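Side-chain contacts in type II secretion system protein H (Vibrio cholerae, PDB 4DQ9), which forms part of the pseudopilus tip complex of the type II secretion system, which is critical for recognising and binding the proteins to be secreted: residues D4-S9 and E139-T144; W53-N58 and T62-L67; P113-L118 and E122-T127; S129-P132 and E136-E139. All blocks are in the same frame, centred on the assembly; numbering follows the deposited sequence.

Contact 1 (D4-S9 and E139-T144); sequences DEAKIS and EQWRVT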
loop_
_atom_site.group_PDB
_atom_site.type_symbol
_atom_site.label_atom_id
_atom_site.label_comp_id
_atom_site.label_asym_id
_atom_site.label_seq_id
_atom_site.Cartn_x
_atom_site.Cartn_y
_atom_site.Cartn_z
ATOM N N ASP A 4 -0.707 32.665 10.096
ATOM C CA ASP A 4 0.649 32.712 9.555
ATOM C C ASP A 4 1.216 31.283 9.642
ATOM O O ASP A 4 1.872 30.810 8.725
ATOM C CB ASP A 4 1.467 33.693 10.404
ATOM C CG ASP A 4 0.979 35.113 10.251
ATOM O OD1 ASP A 4 0.709 35.514 9.068
ATOM O OD2 ASP A 4 0.830 35.827 11.275
ATOM N N GLU A 5 0.901 30.606 10.744
ATOM C CA GLU A 5 1.279 29.223 10.941
ATOM C C GLU A 5 0.725 28.305 9.908
ATOM O O GLU A 5 1.399 27.332 9.491
ATOM C CB GLU A 5 0.959 28.751 12.378
ATOM C CG GLU A 5 1.745 29.429 13.450
ATOM C CD GLU A 5 1.253 29.126 14.885
ATOM O OE1 GLU A 5 0.345 28.296 15.033
ATOM O OE2 GLU A 5 1.841 29.696 15.864
ATOM N N ALA A 6 -0.533 28.526 9.528
ATOM C CA ALA A 6 -1.179 27.662 8.530
ATOM C C ALA A 6 -0.439 27.738 7.194
ATOM O O ALA A 6 -0.204 26.737 6.510
ATOM C CB ALA A 6 -2.649 28.092 8.346
ATOM N N LYS A 7 -0.072 28.934 6.762
ATOM C CA LYS A 7 0.697 29.131 5.549
ATOM C C LYS A 7 2.033 28.332 5.582
ATOM O O LYS A 7 2.406 27.661 4.682
ATOM C CB LYS A 7 1.018 30.582 5.332
ATOM C CG LYS A 7 1.804 30.838 4.055
ATOM C CD LYS A 7 1.865 32.320 3.716
ATOM C CE LYS A 7 2.830 32.507 2.544
ATOM N NZ LYS A 7 2.944 33.944 2.217
ATOM N N ILE A 8 2.755 28.512 6.660
ATOM C CA ILE A 8 4.078 27.915 6.846
ATOM C C ILE A 8 3.902 26.406 6.799
ATOM O O ILE A 8 4.797 25.684 6.196
ATOM C CB ILE A 8 4.662 28.354 8.205
ATOM C CG1 ILE A 8 5.090 29.801 8.119
ATOM C CG2 ILE A 8 5.826 27.427 8.612
ATOM C CD1 ILE A 8 5.612 30.359 9.448
ATOM N N SER A 9 2.838 25.905 7.450
ATOM C CA SER A 9 2.581 24.435 7.473
ATOM C C SER A 9 2.199 23.937 6.091
ATOM O O SER A 9 2.686 22.814 5.701
ATOM C CB SER A 9 1.506 24.051 8.452
ATOM O OG SER A 9 1.932 24.245 9.743
ATOM N N GLU A 139 -11.531 26.299 1.035
ATOM C CA GLU A 139 -10.922 27.542 0.620
ATOM C C GLU A 139 -9.856 27.975 1.597
ATOM O O GLU A 139 -9.789 29.133 2.007
ATOM C CB GLU A 139 -12.024 28.598 0.560
ATOM C CG GLU A 139 -12.980 28.477 -0.616
ATOM C CD GLU A 139 -13.456 29.885 -0.975
ATOM O OE1 GLU A 139 -14.157 30.555 -0.142
ATOM O OE2 GLU A 139 -13.053 30.349 -2.061
ATOM N N GLN A 140 -8.999 27.040 2.024
ATOM C CA GLN A 140 -7.905 27.322 3.013
ATOM C C GLN A 140 -6.562 27.150 2.329
ATOM O O GLN A 140 -6.514 26.782 1.142
ATOM C CB GLN A 140 -8.044 26.344 4.218
ATOM C CG GLN A 140 -9.279 26.546 5.067
ATOM C CD GLN A 140 -9.308 27.826 5.892
ATOM O OE1 GLN A 140 -8.363 28.581 5.925
ATOM N NE2 GLN A 140 -10.372 28.016 6.657
ATOM N N TRP A 141 -5.456 27.407 3.032
ATOM C CA TRP A 141 -4.142 27.053 2.464
ATOM C C TRP A 141 -4.267 25.551 2.212
ATOM O O TRP A 141 -4.699 24.780 3.067
ATOM C CB TRP A 141 -3.036 27.350 3.485
ATOM C CG TRP A 141 -2.656 28.780 3.467
ATOM C CD1 TRP A 141 -2.972 29.762 4.366
ATOM C CD2 TRP A 141 -1.821 29.387 2.490
ATOM N NE1 TRP A 141 -2.412 30.950 3.966
ATOM C CE2 TRP A 141 -1.723 30.743 2.793
ATOM C CE3 TRP A 141 -1.190 28.893 1.323
ATOM C CZ2 TRP A 141 -1.004 31.609 1.986
ATOM C CZ3 TRP A 141 -0.525 29.726 0.525
ATOM C CH2 TRP A 141 -0.422 31.090 0.846
ATOM N N ARG A 142 -3.815 25.159 1.044
ATOM C CA ARG A 142 -4.005 23.774 0.591
ATOM C C ARG A 142 -2.938 23.392 -0.407
ATOM O O ARG A 142 -2.331 24.221 -1.071
ATOM C CB ARG A 142 -5.392 23.551 0.026
ATOM C CG ARG A 142 -5.742 24.290 -1.112
ATOM C CD ARG A 142 -7.297 24.323 -1.316
ATOM N NE ARG A 142 -7.608 25.087 -2.535
ATOM C CZ ARG A 142 -7.681 26.420 -2.613
ATOM N NH1 ARG A 142 -7.521 27.182 -1.557
ATOM N NH2 ARG A 142 -7.981 27.021 -3.778
ATOM N N VAL A 143 -2.671 22.095 -0.414
ATOM C CA VAL A 143 -1.834 21.514 -1.416
ATOM C C VAL A 143 -2.685 20.485 -2.151
ATOM O O VAL A 143 -3.384 19.689 -1.490
ATOM C CB VAL A 143 -0.631 20.823 -0.786
ATOM C CG1 VAL A 143 0.126 20.102 -1.870
ATOM C CG2 VAL A 143 0.316 21.870 -0.137
ATOM N N THR A 144 -2.640 20.485 -3.483
ATOM C CA THR A 144 -3.443 19.591 -4.284
ATOM C C THR A 144 -2.549 18.870 -5.277
ATOM O O THR A 144 -1.659 19.498 -5.886
ATOM C CB THR A 144 -4.508 20.308 -5.093
ATOM O OG1 THR A 144 -3.851 21.195 -6.027
ATOM C CG2 THR A 144 -5.380 21.105 -4.231
#
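K7 and W141 make the main contact, which is CH-pi and apolar. The indole of W141 lies flat against the helix backbone at K7. K7 CA sits over the five-membered ring, 3.8 Å from its centroid and only 2° off the ring normal. The K7 side chain then runs on over the same face toward the six-membered ring. Its CB is 3.7 Å from W141 NE1, and its CD is 3.4 Å from W141 CZ2. CG lies above the plane but is shifted toward the rim. This path depends on the K7 torsions: CG is anti to the backbone N (chi1 -179°), and the chain stays extended to NZ. CB, CG and CD of the lysine thus lie along the indole.

In fold terms, helix 2-27 packs here on the sheet that contains strand 141-145. Such packing of a long N-terminal helix on antiparallel sheet is the pilin-like arrangement of pseudopilins. W141 also touches A10, one helical turn further on, and A155 and P156 of the C-terminal tail.

A6 adds a looser apolar contact, with CB 4.3 Å from W141 CD1. No hydrogen bond crosses between the segments.

The polar end of R142 is bonded elsewhere. NH1 donates to Q140 O at 2.9 Å, and the oxygen lies close to the guanidinium plane. R142 NH1 also bonds A155 O.

Contact 2 (W53-N58 and T62-L67); sequences WQKWQN and TNQTTL. With NA (sodium ion), chain D.
This is a polar surface contact between two parts of one broken strand, 54-66, on either side of its short loop. N63 CG stands between the backbone N and the carbonyl carbon (chi1 61°), which turns the amide toward W56 and K55. N63 ND2 donates to W56 O at 3.2 Å, with an N-H...O angle of 158°. The donor comes in from above the carbonyl plane, well off the usual lone-pair direction. N58 ND2 donates to the same oxygen at 2.9 Å, from the opposite face. Two side-chain amides thus grip one backbone carbonyl.

Strand 54-66 pairs with strand 41-48 in a beta hairpin at the edge of a four-stranded antiparallel sheet. Both W56 and N63 make backbone bonds to F44, so the loop bulges out between them.

N63 OD1 is 3.7 Å from K55 CD and accepts from water 1 at 2.6 Å. That water is only a weak partner of K55 NZ. K55 CE passes Q64 OE1 at 3.8 Å, but this oxygen has its hydrogen bond with T43. On the far side of K55, a sodium ion is bound by Q54 OE1 at 2.7 Å, by water 2 at 2.8 Å and by E110.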
loop_
_atom_site.group_PDB
_atom_site.type_symbol
_atom_site.label_atom_id
_atom_site.label_comp_id
_atom_site.label_asym_id
_atom_site.label_seq_id
_atom_site.Cartn_x
_atom_site.Cartn_y
_atom_site.Cartn_z
ATOM N N TRP A 53 5.455 -0.844 3.814
ATOM C CA TRP A 53 5.571 0.611 4.077
ATOM C C TRP A 53 6.319 0.874 5.414
ATOM O O TRP A 53 5.955 0.350 6.490
ATOM C CB TRP A 53 4.216 1.295 4.143
ATOM C CG TRP A 53 3.483 1.236 2.787
ATOM C CD1 TRP A 53 2.471 0.455 2.380
ATOM C CD2 TRP A 53 3.770 2.086 1.662
ATOM N NE1 TRP A 53 2.095 0.729 1.111
ATOM C CE2 TRP A 53 2.921 1.710 0.611
ATOM C CE3 TRP A 53 4.682 3.106 1.449
ATOM C CZ2 TRP A 53 2.900 2.422 -0.625
ATOM C CZ3 TRP A 53 4.672 3.763 0.229
ATOM C CH2 TRP A 53 3.851 3.388 -0.799
ATOM N N GLN A 54 7.353 1.700 5.340
ATOM C CA GLN A 54 8.097 2.100 6.527
ATOM C C GLN A 54 8.326 3.570 6.492
ATOM O O GLN A 54 8.377 4.157 5.410
ATOM C CB GLN A 54 9.430 1.308 6.700
ATOM C CG GLN A 54 9.250 -0.206 6.850
ATOM C CD GLN A 54 8.624 -0.646 8.198
ATOM O OE1 GLN A 54 8.741 0.041 9.229
ATOM N NE2 GLN A 54 7.969 -1.798 8.196
ATOM N N LYS A 55 8.518 4.197 7.658
ATOM C CA LYS A 55 8.924 5.595 7.614
ATOM C C LYS A 55 10.253 5.784 6.818
ATOM O O LYS A 55 11.205 4.981 6.941
ATOM C CB LYS A 55 9.068 6.181 9.031
ATOM C CG LYS A 55 7.850 6.192 9.867
ATOM C CD LYS A 55 8.209 6.765 11.256
ATOM C CE LYS A 55 7.003 6.742 12.123
ATOM N NZ LYS A 55 7.490 7.125 13.495
ATOM N N TRP A 56 10.330 6.788 5.977
ATOM C CA TRP A 56 11.538 6.937 5.112
ATOM C C TRP A 56 12.660 7.550 5.934
ATOM O O TRP A 56 12.666 8.772 6.131
ATOM C CB TRP A 56 11.195 7.775 3.876
ATOM C CG TRP A 56 12.299 7.957 2.927
ATOM C CD1 TRP A 56 13.258 7.028 2.606
ATOM C CD2 TRP A 56 12.663 9.154 2.201
ATOM N NE1 TRP A 56 14.175 7.566 1.745
ATOM C CE2 TRP A 56 13.818 8.857 1.457
ATOM C CE3 TRP A 56 12.121 10.440 2.095
ATOM C CZ2 TRP A 56 14.418 9.793 0.611
ATOM C CZ3 TRP A 56 12.757 11.367 1.251
ATOM C CH2 TRP A 56 13.872 11.030 0.537
ATOM N N GLN A 57 13.687 6.763 6.233
ATOM C CA GLN A 57 14.838 7.373 6.963
ATOM C C GLN A 57 15.806 7.877 5.938
ATOM O O GLN A 57 16.176 7.183 5.004
ATOM C CB GLN A 57 15.422 6.434 8.021
ATOM C CG GLN A 57 14.297 6.041 8.931
ATOM C CD GLN A 57 14.707 5.620 10.280
ATOM O OE1 GLN A 57 15.555 6.281 10.934
ATOM N NE2 GLN A 57 14.097 4.506 10.762
ATOM N N ASN A 58 16.117 9.175 6.017
ATOM C CA ASN A 58 16.823 9.780 4.938
ATOM C C ASN A 58 17.550 10.996 5.441
ATOM O O ASN A 58 17.256 11.455 6.553
ATOM C CB ASN A 58 15.879 10.142 3.830
ATOM C CG ASN A 58 14.982 11.320 4.212
ATOM O OD1 ASN A 58 15.331 12.467 3.928
ATOM N ND2 ASN A 58 13.893 11.062 4.931
ATOM N N THR A 62 12.913 15.298 7.713
ATOM C CA THR A 62 12.244 14.471 8.680
ATOM C C THR A 62 11.054 13.772 8.034
ATOM O O THR A 62 10.493 14.258 7.045
ATOM C CB THR A 62 11.711 15.296 9.856
ATOM O OG1 THR A 62 10.904 16.351 9.359
ATOM C CG2 THR A 62 12.876 15.915 10.638
ATOM N N ASN A 63 10.694 12.630 8.578
ATOM C CA ASN A 63 9.659 11.797 7.983
ATOM C C ASN A 63 8.282 11.822 8.710
ATOM O O ASN A 63 7.434 11.087 8.329
ATOM C CB ASN A 63 10.177 10.360 7.804
ATOM C CG ASN A 63 10.561 9.722 9.133
ATOM O OD1 ASN A 63 9.878 9.836 10.140
ATOM N ND2 ASN A 63 11.681 8.999 9.144
ATOM N N GLN A 64 8.105 12.638 9.739
ATOM C CA GLN A 64 6.827 12.795 10.383
ATOM C C GLN A 64 6.725 14.242 10.835
ATOM O O GLN A 64 7.685 14.781 11.401
ATOM C CB GLN A 64 6.740 11.891 11.584
ATOM C CG GLN A 64 5.324 11.717 11.976
ATOM C CD GLN A 64 5.115 10.521 12.851
ATOM O OE1 GLN A 64 4.398 9.537 12.501
ATOM N NE2 GLN A 64 5.693 10.598 13.999
ATOM N N THR A 65 5.615 14.866 10.541
ATOM C CA THR A 65 5.369 16.251 11.058
ATOM C C THR A 65 4.012 16.268 11.790
ATOM O O THR A 65 3.102 15.543 11.424
ATOM C CB THR A 65 5.424 17.333 10.002
ATOM O OG1 THR A 65 4.421 17.055 9.028
ATOM C CG2 THR A 65 6.818 17.392 9.316
ATOM N N THR A 66 3.863 17.075 12.850
ATOM C CA THR A 66 2.596 17.158 13.588
ATOM C C THR A 66 2.284 18.666 13.660
ATOM O O THR A 66 3.161 19.523 13.940
ATOM C CB THR A 66 2.700 16.523 15.004
ATOM O OG1 THR A 66 3.158 15.147 14.917
ATOM C CG2 THR A 66 1.350 16.650 15.738
ATOM N N LEU A 67 1.070 19.012 13.294
ATOM C CA LEU A 67 0.659 20.409 13.372
ATOM C C LEU A 67 0.715 20.953 14.835
ATOM O O LEU A 67 0.370 20.241 15.755
ATOM C CB LEU A 67 -0.721 20.651 12.818
ATOM C CG LEU A 67 -1.011 20.374 11.371
ATOM C CD1 LEU A 67 -2.543 20.678 11.167
ATOM C CD2 LEU A 67 -0.106 21.151 10.525
HETATM NA NA NA D . 8.405 2.637 10.011
HETATM O O HOH W 1 9.870 9.489 12.733
HETATM O O HOH W 2 10.659 3.230 11.535
#

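Contact 3 (P113-L118 and E122-T127); sequences PQLFVL and EVTPFT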
loop_
_atom_site.group_PDB
_atom_site.type_symbol
_atom_site.label_atom_id
_atom_site.label_comp_id
_atom_site.label_asym_id
_atom_site.label_seq_id
_atom_site.Cartn_x
_atom_site.Cartn_y
_atom_site.Cartn_z
ATOM N N PRO A 113 -0.098 4.383 3.486
ATOM C CA PRO A 113 -0.402 5.773 3.061
ATOM C C PRO A 113 -1.661 5.856 2.250
ATOM O O PRO A 113 -1.961 4.894 1.496
ATOM C CB PRO A 113 0.780 6.099 2.117
ATOM C CG PRO A 113 1.251 4.676 1.650
ATOM C CD PRO A 113 1.026 3.812 2.764
ATOM N N GLN A 114 -2.414 6.959 2.342
ATOM C CA GLN A 114 -3.553 7.212 1.467
ATOM C C GLN A 114 -3.067 7.865 0.193
ATOM O O GLN A 114 -3.742 7.776 -0.838
ATOM C CB GLN A 114 -4.603 8.142 2.070
ATOM C CG GLN A 114 -5.132 7.635 3.353
ATOM C CD GLN A 114 -4.388 8.305 4.557
ATOM O OE1 GLN A 114 -3.198 8.778 4.451
ATOM N NE2 GLN A 114 -5.103 8.423 5.658
ATOM N N LEU A 115 -1.906 8.475 0.237
ATOM C CA LEU A 115 -1.314 9.125 -0.943
ATOM C C LEU A 115 -0.136 8.370 -1.469
ATOM O O LEU A 115 0.872 8.276 -0.753
ATOM C CB LEU A 115 -0.959 10.609 -0.679
ATOM C CG LEU A 115 -1.943 11.518 0.045
ATOM C CD1 LEU A 115 -1.318 12.938 0.162
ATOM C CD2 LEU A 115 -3.246 11.508 -0.746
ATOM N N PHE A 116 -0.228 7.800 -2.667
ATOM C CA PHE A 116 0.862 7.143 -3.283
ATOM C C PHE A 116 1.663 8.081 -4.130
ATOM O O PHE A 116 1.101 8.896 -4.895
ATOM C CB PHE A 116 0.417 5.907 -4.070
ATOM C CG PHE A 116 -0.431 4.967 -3.267
ATOM C CD1 PHE A 116 0.197 4.087 -2.365
ATOM C CD2 PHE A 116 -1.792 4.903 -3.400
ATOM C CE1 PHE A 116 -0.603 3.187 -1.631
ATOM C CE2 PHE A 116 -2.590 4.045 -2.544
ATOM C CZ PHE A 116 -1.922 3.149 -1.713
ATOM N N VAL A 117 2.970 7.940 -4.028
ATOM C CA VAL A 117 3.931 8.800 -4.722
ATOM C C VAL A 117 4.842 7.820 -5.457
ATOM O O VAL A 117 5.889 7.408 -4.917
ATOM C CB VAL A 117 4.654 9.741 -3.780
ATOM C CG1 VAL A 117 5.718 10.680 -4.554
ATOM C CG2 VAL A 117 3.654 10.580 -2.978
ATOM N N LEU A 118 4.388 7.442 -6.653
ATOM C CA LEU A 118 4.977 6.307 -7.343
ATOM C C LEU A 118 6.227 6.714 -8.216
ATOM O O LEU A 118 6.378 7.858 -8.644
ATOM C CB LEU A 118 3.967 5.638 -8.217
ATOM C CG LEU A 118 2.612 5.220 -7.591
ATOM C CD1 LEU A 118 1.688 4.562 -8.578
ATOM C CD2 LEU A 118 2.885 4.396 -6.399
ATOM N N GLU A 122 3.540 9.573 -10.907
ATOM C CA GLU A 122 2.128 9.713 -10.594
ATOM C C GLU A 122 1.914 9.878 -9.102
ATOM O O GLU A 122 2.650 9.291 -8.274
ATOM C CB GLU A 122 1.299 8.527 -11.055
ATOM C CG GLU A 122 1.409 8.286 -12.586
ATOM C CD GLU A 122 0.125 7.963 -13.338
ATOM O OE1 GLU A 122 -0.776 7.273 -12.743
ATOM O OE2 GLU A 122 0.032 8.404 -14.547
ATOM N N VAL A 123 0.916 10.697 -8.784
ATOM C CA VAL A 123 0.622 10.943 -7.380
ATOM C C VAL A 123 -0.890 10.802 -7.288
ATOM O O VAL A 123 -1.636 11.323 -8.130
ATOM C CB VAL A 123 1.121 12.360 -6.885
ATOM C CG1 VAL A 123 0.623 12.690 -5.486
ATOM C CG2 VAL A 123 2.673 12.558 -7.018
ATOM N N THR A 124 -1.310 10.193 -6.200
ATOM C CA THR A 124 -2.747 10.094 -5.912
ATOM C C THR A 124 -3.444 11.477 -5.919
ATOM O O THR A 124 -2.935 12.398 -5.270
ATOM C CB THR A 124 -2.979 9.488 -4.538
ATOM O OG1 THR A 124 -2.282 8.231 -4.435
ATOM C CG2 THR A 124 -4.429 9.465 -4.113
ATOM N N PRO A 125 -4.585 11.632 -6.681
ATOM C CA PRO A 125 -5.226 12.956 -6.683
ATOM C C PRO A 125 -5.790 13.265 -5.343
ATOM O O PRO A 125 -6.479 12.443 -4.786
ATOM C CB PRO A 125 -6.221 12.852 -7.783
ATOM C CG PRO A 125 -5.747 11.694 -8.664
ATOM C CD PRO A 125 -5.110 10.751 -7.754
ATOM N N PHE A 126 -5.506 14.448 -4.821
ATOM C CA PHE A 126 -6.018 14.779 -3.487
ATOM C C PHE A 126 -5.935 16.292 -3.281
ATOM O O PHE A 126 -5.211 16.994 -4.025
ATOM C CB PHE A 126 -5.181 14.063 -2.367
ATOM C CG PHE A 126 -3.831 14.732 -2.150
ATOM C CD1 PHE A 126 -2.680 14.548 -3.000
ATOM C CD2 PHE A 126 -3.674 15.716 -1.119
ATOM C CE1 PHE A 126 -1.511 15.245 -2.845
ATOM C CE2 PHE A 126 -2.504 16.404 -0.973
ATOM C CZ PHE A 126 -1.365 16.212 -1.806
ATOM N N THR A 127 -6.572 16.747 -2.188
ATOM C CA THR A 127 -6.415 18.101 -1.633
ATOM C C THR A 127 -6.171 17.938 -0.110
ATOM O O THR A 127 -6.960 17.192 0.508
ATOM C CB THR A 127 -7.615 18.935 -1.881
ATOM O OG1 THR A 127 -7.742 19.109 -3.288
ATOM C CG2 THR A 127 -7.428 20.330 -1.258
#
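T124 makes two hydrogen bonds to F116, one through its side chain and one through its backbone. F116 N donates to T124 OG1 at 2.7 Å, and T124 N donates to F116 O at 3.0 Å. L118 N donates to E122 O, also at 3.0 Å. The segments run antiparallel, with a single beta bridge at V117 and V123. They connect the two antiparallel sheets of this pilin-like domain: strand 115-117 ends one, and strand 126-132 belongs to the other.

The hydroxyl of T124 replaces a backbone carbonyl as the partner of F116 N. It is placed there by chi1 of -54°, with OG1 anti to the carbonyl carbon. OG1 is also hydrogen-bonded to A49 O of the second subunit. That subunit packs against F116, L118, E122 and P125 as well, so this connection lies at the contact with the second subunit of this assembly. Q114 and L115 form a classic beta bulge opposite V33, and Q114 OE1 accepts from I35 N.

V123 CA makes a CH...O contact with F116 O at 3.3 Å. Next to it, V117 CG1 and V123 CG2 meet loosely on the side that faces helix 2-27, where V117 touches L20 and V123 touches N21. F126 is also buried against this helix, at F13 and L17. L115 grips its ring with both methyls. CD2 lies near the ring root, 3.6 Å from F126 CG. CD1 sits over the centre of the face, 3.6 Å from the ring centroid and 1° off the normal.

Contact 4 (S129-P132 and E136-E139); sequences SIFP and EPDE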
loop_
_atom_site.group_PDB
_atom_site.type_symbol
_atom_site.label_atom_id
_atom_site.label_comp_id
_atom_site.label_asym_id
_atom_site.label_seq_id
_atom_site.Cartn_x
_atom_site.Cartn_y
_atom_site.Cartn_z
ATOM N N SER A 129 -5.824 20.386 3.216
ATOM C CA SER A 129 -5.885 21.769 3.661
ATOM C C SER A 129 -5.550 21.878 5.113
ATOM O O SER A 129 -5.733 20.936 5.924
ATOM C CB SER A 129 -7.217 22.319 3.357
ATOM O OG SER A 129 -8.099 21.918 4.253
ATOM N N ILE A 130 -5.014 23.041 5.444
ATOM C CA ILE A 130 -4.438 23.341 6.805
ATOM C C ILE A 130 -4.993 24.689 7.180
ATOM O O ILE A 130 -4.857 25.645 6.444
ATOM C CB ILE A 130 -2.914 23.321 6.848
ATOM C CG1 ILE A 130 -2.305 21.919 6.459
ATOM C CG2 ILE A 130 -2.288 23.735 8.301
ATOM C CD1 ILE A 130 -0.796 21.863 6.160
ATOM N N PHE A 131 -5.508 24.766 8.352
ATOM C CA PHE A 131 -6.311 25.891 8.752
ATOM C C PHE A 131 -6.505 26.025 10.255
ATOM O O PHE A 131 -6.384 25.098 10.998
ATOM C CB PHE A 131 -7.667 25.852 8.094
ATOM C CG PHE A 131 -8.379 24.546 8.301
ATOM C CD1 PHE A 131 -8.100 23.466 7.489
ATOM C CD2 PHE A 131 -9.283 24.347 9.350
ATOM C CE1 PHE A 131 -8.738 22.265 7.618
ATOM C CE2 PHE A 131 -9.944 23.116 9.525
ATOM C CZ PHE A 131 -9.645 22.040 8.706
ATOM N N PRO A 132 -6.800 27.244 10.704
ATOM C CA PRO A 132 -6.909 27.445 12.120
ATOM C C PRO A 132 -8.146 26.705 12.679
ATOM O O PRO A 132 -9.285 26.651 12.076
ATOM C CB PRO A 132 -7.137 28.949 12.253
ATOM C CG PRO A 132 -6.476 29.484 11.084
ATOM C CD PRO A 132 -6.779 28.521 9.988
ATOM N N GLU A 136 -13.671 25.940 8.892
ATOM C CA GLU A 136 -13.966 24.842 7.997
ATOM C C GLU A 136 -12.763 24.667 7.049
ATOM O O GLU A 136 -12.076 25.615 6.694
ATOM C CB GLU A 136 -15.247 25.187 7.212
ATOM C CG GLU A 136 -16.515 25.334 8.063
ATOM C CD GLU A 136 -16.973 24.021 8.702
ATOM O OE1 GLU A 136 -16.432 22.945 8.372
ATOM O OE2 GLU A 136 -17.838 24.013 9.578
ATOM N N PRO A 137 -12.640 23.467 6.465
ATOM C CA PRO A 137 -11.520 23.176 5.585
ATOM C C PRO A 137 -11.531 23.781 4.167
ATOM O O PRO A 137 -10.477 23.864 3.517
ATOM C CB PRO A 137 -11.578 21.659 5.466
ATOM C CG PRO A 137 -13.051 21.337 5.595
ATOM C CD PRO A 137 -13.513 22.297 6.702
ATOM N N ASP A 138 -12.685 24.294 3.723
ATOM C CA ASP A 138 -12.846 24.788 2.390
ATOM C C ASP A 138 -12.127 26.135 2.197
ATOM O O ASP A 138 -12.057 26.946 3.096
ATOM C CB ASP A 138 -14.365 24.933 2.109
ATOM C CG ASP A 138 -15.148 23.672 2.534
ATOM O OD1 ASP A 138 -15.198 22.777 1.619
ATOM O OD2 ASP A 138 -15.553 23.591 3.780
ATOM N N GLU A 139 -11.531 26.299 1.035
ATOM C CA GLU A 139 -10.922 27.542 0.620
ATOM C C GLU A 139 -9.856 27.975 1.597
ATOM O O GLU A 139 -9.789 29.133 2.007
ATOM C CB GLU A 139 -12.024 28.598 0.560
ATOM C CG GLU A 139 -12.980 28.477 -0.616
ATOM C CD GLU A 139 -13.456 29.885 -0.975
ATOM O OE1 GLU A 139 -14.157 30.555 -0.142
ATOM O OE2 GLU A 139 -13.053 30.349 -2.061
#
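E136 reaches F131 through its backbone. E136 O lies over one face of the F131 ring, shifted toward the rim, with F131 CD2 at 4.1 Å. The CB of E136 points away from the strand. E136 O is also hydrogen-bonded to Q140 NE2, which ties the start of the segment to its exit. The segment belongs to the connection of a beta hairpin. It follows strand 126-132 and leads into strand 141-145, its antiparallel neighbour in the sheet. The chain folds back over one side of the strand it has just left.

P137 carries most of the contact. It lies over the same face of F131 as E136 O. P137 CA is 3.8 Å from the ring centroid and 21° off the normal, a CH-pi contact. P137 CB approaches the rim, 3.6 Å from F131 CE1. The proline runs alongside the F131 side chain in the same direction. F131 CG stands between the backbone N and the carbonyl carbon (chi1 53°), which carries the ring out beneath the loop. One hydrogen bond crosses the contact. S129 OG donates to P137 O at 3.2 Å, tilted 20° from the carbonyl plane, and the same OG lies 3.7 Å from P137 CB. P137 also touches D74, so it is packed among strand 71-77, W82 and F131.

D138 points away from the strand. Its OD1 accepts a hydrogen bond from W82 NE1, which fastens this side of the loop. E139 leads on toward strand 141-145, and its backbone is hydrogen-bonded to that of G157.

Contacts 1, 3 and 4 all reach the sheet of strands 71-77, 126-132, 141-145 and 151-154. Contact 2 lies in the other sheet, at strand 54-66. Contacts 1 and 4 are neighbours, with centres about 8 Å apart. They share E139, and W141 O probably bonds I130 N. Contacts 2 and 4 lie about 23 Å apart, on opposite sides of the chain centre. Along the chain, contacts 2, 3 and 4 close in that order, each over a short loop. Contact 1 spans them, joining the N-terminal helix 2-27 to a late strand. Contact 1 joins helix to sheet and contact 3 joins sheet to sheet, as expected in a pilin-like domain.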